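Phenylalanine hydroxylase (Colwellia psychrerythraea, PDB 2V27) probably catalyses the iron- and tetrahydrobiopterin-dependent hydroxylation of L-phenylalanine to L-tyrosine, the first step of phenylalanine degradation. Local coordinates at residues B[69-74]-B[129-134]. Sequence-based numbering, arbitrary orientation. Where two conformers were deposited one is given.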
loop_
_atom_site.group_PDB
_atom_site.type_symbol
_atom_site.label_atom_id
_atom_site.label_comp_id
_atom_site.label_asym_id
_atom_site.label_seq_id
_atom_site.Cartn_x
_atom_site.Cartn_y
_atom_site.Cartn_z
ATOM N N LYS B 69 -31.438 18.789 7.473
ATOM C CA LYS B 69 -32.404 19.839 7.083
ATOM C C LYS B 69 -32.059 20.527 5.788
ATOM O O LYS B 69 -32.952 20.918 5.030
ATOM C CB LYS B 69 -32.644 20.865 8.194
ATOM C CG LYS B 69 -31.589 21.966 8.318
ATOM C CD LYS B 69 -31.905 22.809 9.556
ATOM C CE LYS B 69 -31.248 24.175 9.486
ATOM N NZ LYS B 69 -31.484 24.795 10.845
ATOM N N VAL B 70 -30.759 20.643 5.505
ATOM C CA VAL B 70 -30.308 21.300 4.261
ATOM C C VAL B 70 -30.296 20.314 3.090
ATOM O O VAL B 70 -30.678 20.638 1.969
ATOM C CB VAL B 70 -28.865 21.899 4.424
ATOM C CG1 VAL B 70 -28.382 22.522 3.110
ATOM C CG2 VAL B 70 -28.825 22.898 5.650
ATOM N N LEU B 71 -29.875 19.074 3.362
ATOM C CA LEU B 71 -30.017 18.028 2.318
ATOM C C LEU B 71 -31.519 17.855 1.922
ATOM O O LEU B 71 -31.856 17.605 0.767
ATOM C CB LEU B 71 -29.472 16.703 2.833
ATOM C CG LEU B 71 -27.963 16.666 3.173
ATOM C CD1 LEU B 71 -27.595 15.253 3.486
ATOM C CD2 LEU B 71 -27.137 17.246 2.034
ATOM N N LYS B 72 -32.426 17.972 2.890
ATOM C CA LYS B 72 -33.847 17.738 2.591
ATOM C C LYS B 72 -34.348 18.816 1.624
ATOM O O LYS B 72 -34.987 18.475 0.601
ATOM C CB LYS B 72 -34.649 17.742 3.871
ATOM C CG LYS B 72 -34.688 16.359 4.512
ATOM C CD LYS B 72 -35.132 16.335 5.969
ATOM C CE LYS B 72 -34.940 14.942 6.508
ATOM N NZ LYS B 72 -35.035 14.939 7.973
ATOM N N VAL B 73 -34.004 20.084 1.869
ATOM C CA VAL B 73 -34.479 21.128 0.978
ATOM C C VAL B 73 -33.768 21.188 -0.360
ATOM O O VAL B 73 -34.359 21.586 -1.360
ATOM C CB VAL B 73 -34.530 22.531 1.679
ATOM C CG1 VAL B 73 -35.405 22.445 2.916
ATOM C CG2 VAL B 73 -33.151 23.017 2.051
ATOM N N SER B 74 -32.520 20.734 -0.427
ATOM C CA SER B 74 -31.780 20.814 -1.705
ATOM C C SER B 74 -32.090 19.640 -2.627
ATOM O O SER B 74 -32.364 19.827 -3.810
ATOM C CB SER B 74 -30.249 20.933 -1.476
ATOM O OG SER B 74 -29.827 19.932 -0.553
ATOM N N PRO B 129 -21.448 17.729 1.356
ATOM C CA PRO B 129 -21.632 18.914 0.506
ATOM C C PRO B 129 -22.088 18.585 -0.938
ATOM O O PRO B 129 -22.877 19.346 -1.545
ATOM C CB PRO B 129 -20.239 19.575 0.489
ATOM C CG PRO B 129 -19.600 19.110 1.773
ATOM C CD PRO B 129 -20.077 17.661 1.928
ATOM N N LEU B 130 -21.631 17.462 -1.487
ATOM C CA LEU B 130 -22.090 17.079 -2.807
ATOM C C LEU B 130 -23.496 16.472 -2.863
ATOM O O LEU B 130 -24.120 16.449 -3.936
ATOM C CB LEU B 130 -21.021 16.201 -3.489
ATOM C CG LEU B 130 -19.881 17.074 -4.014
ATOM C CD1 LEU B 130 -18.665 16.133 -4.273
ATOM C CD2 LEU B 130 -20.254 17.803 -5.269
ATOM N N LEU B 131 -24.004 16.022 -1.694
ATOM C CA LEU B 131 -25.373 15.543 -1.658
ATOM C C LEU B 131 -26.402 16.677 -1.758
ATOM O O LEU B 131 -27.616 16.425 -1.948
ATOM C CB LEU B 131 -25.648 14.664 -0.422
ATOM C CG LEU B 131 -24.968 13.277 -0.405
ATOM C CD1 LEU B 131 -25.083 12.613 0.998
ATOM C CD2 LEU B 131 -25.569 12.361 -1.468
ATOM N N THR B 132 -25.922 17.939 -1.695
ATOM C CA THR B 132 -26.810 19.082 -2.007
ATOM C C THR B 132 -26.892 19.347 -3.525
ATOM O O THR B 132 -27.692 20.184 -3.981
ATOM C CB THR B 132 -26.350 20.419 -1.333
ATOM O OG1 THR B 132 -25.129 20.877 -1.969
ATOM C CG2 THR B 132 -26.172 20.297 0.112
ATOM N N ASN B 133 -26.014 18.679 -4.303
ATOM C CA ASN B 133 -25.950 18.842 -5.745
ATOM C C ASN B 133 -26.871 17.794 -6.384
ATOM O O ASN B 133 -26.780 16.583 -6.086
ATOM C CB ASN B 133 -24.487 18.670 -6.199
ATOM C CG ASN B 133 -24.288 18.722 -7.727
ATOM O OD1 ASN B 133 -23.780 19.733 -8.272
ATOM N ND2 ASN B 133 -24.634 17.648 -8.419
ATOM N N SER B 134 -27.753 18.251 -7.268
ATOM C CA SER B 134 -28.772 17.357 -7.833
ATOM C C SER B 134 -28.180 16.216 -8.635
ATOM O O SER B 134 -28.619 15.084 -8.498
ATOM C CB SER B 134 -29.717 18.159 -8.722
ATOM O OG SER B 134 -30.390 19.099 -7.919
#
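V70 O is gripped twice by S74, the residue that faces T132 across the contact: the backbone N of S74 and its hydroxyl OG come from opposite faces of the carbonyl plane, OG at 2.8 Å from V70 O. With OG lying between its own backbone N and carbonyl carbon (chi1 49°), the side chain folds back onto helix 64-75 and meets the other segment only by packing, S74 OG resting 3.5 Å from T132 CA. T132 also bonds back to its own chain, but three residues away rather than four. T132 OG1 donates to P129 O at 2.8 Å, with a C=O...donor angle of 158°, while T132 N adds a weak bond to that same oxygen. This helps hold the rotation of T132 and leaves its methyl to the neighbouring helix: T132 CG2 touches L71 CD2 at 3.7 Å, the two side chains crossing at about a right angle, and V70 CG1 stands farther off, 4.3 Å from T132 CG2. The same L71 methyl, CD2, also reaches L131 CB at 3.9 Å. W77 packs on both leucines, and T75 OG1 is hydrogen-bonded to L131 O, adding a polar link just beyond S74. In the aromatic amino acid hydroxylase fold, this small, mostly van der Waals contact joins the C-terminal part of helix 64-75 to loop residue T132 and the last turn of helix 120-131, which carries the iron ligands H122 and H127.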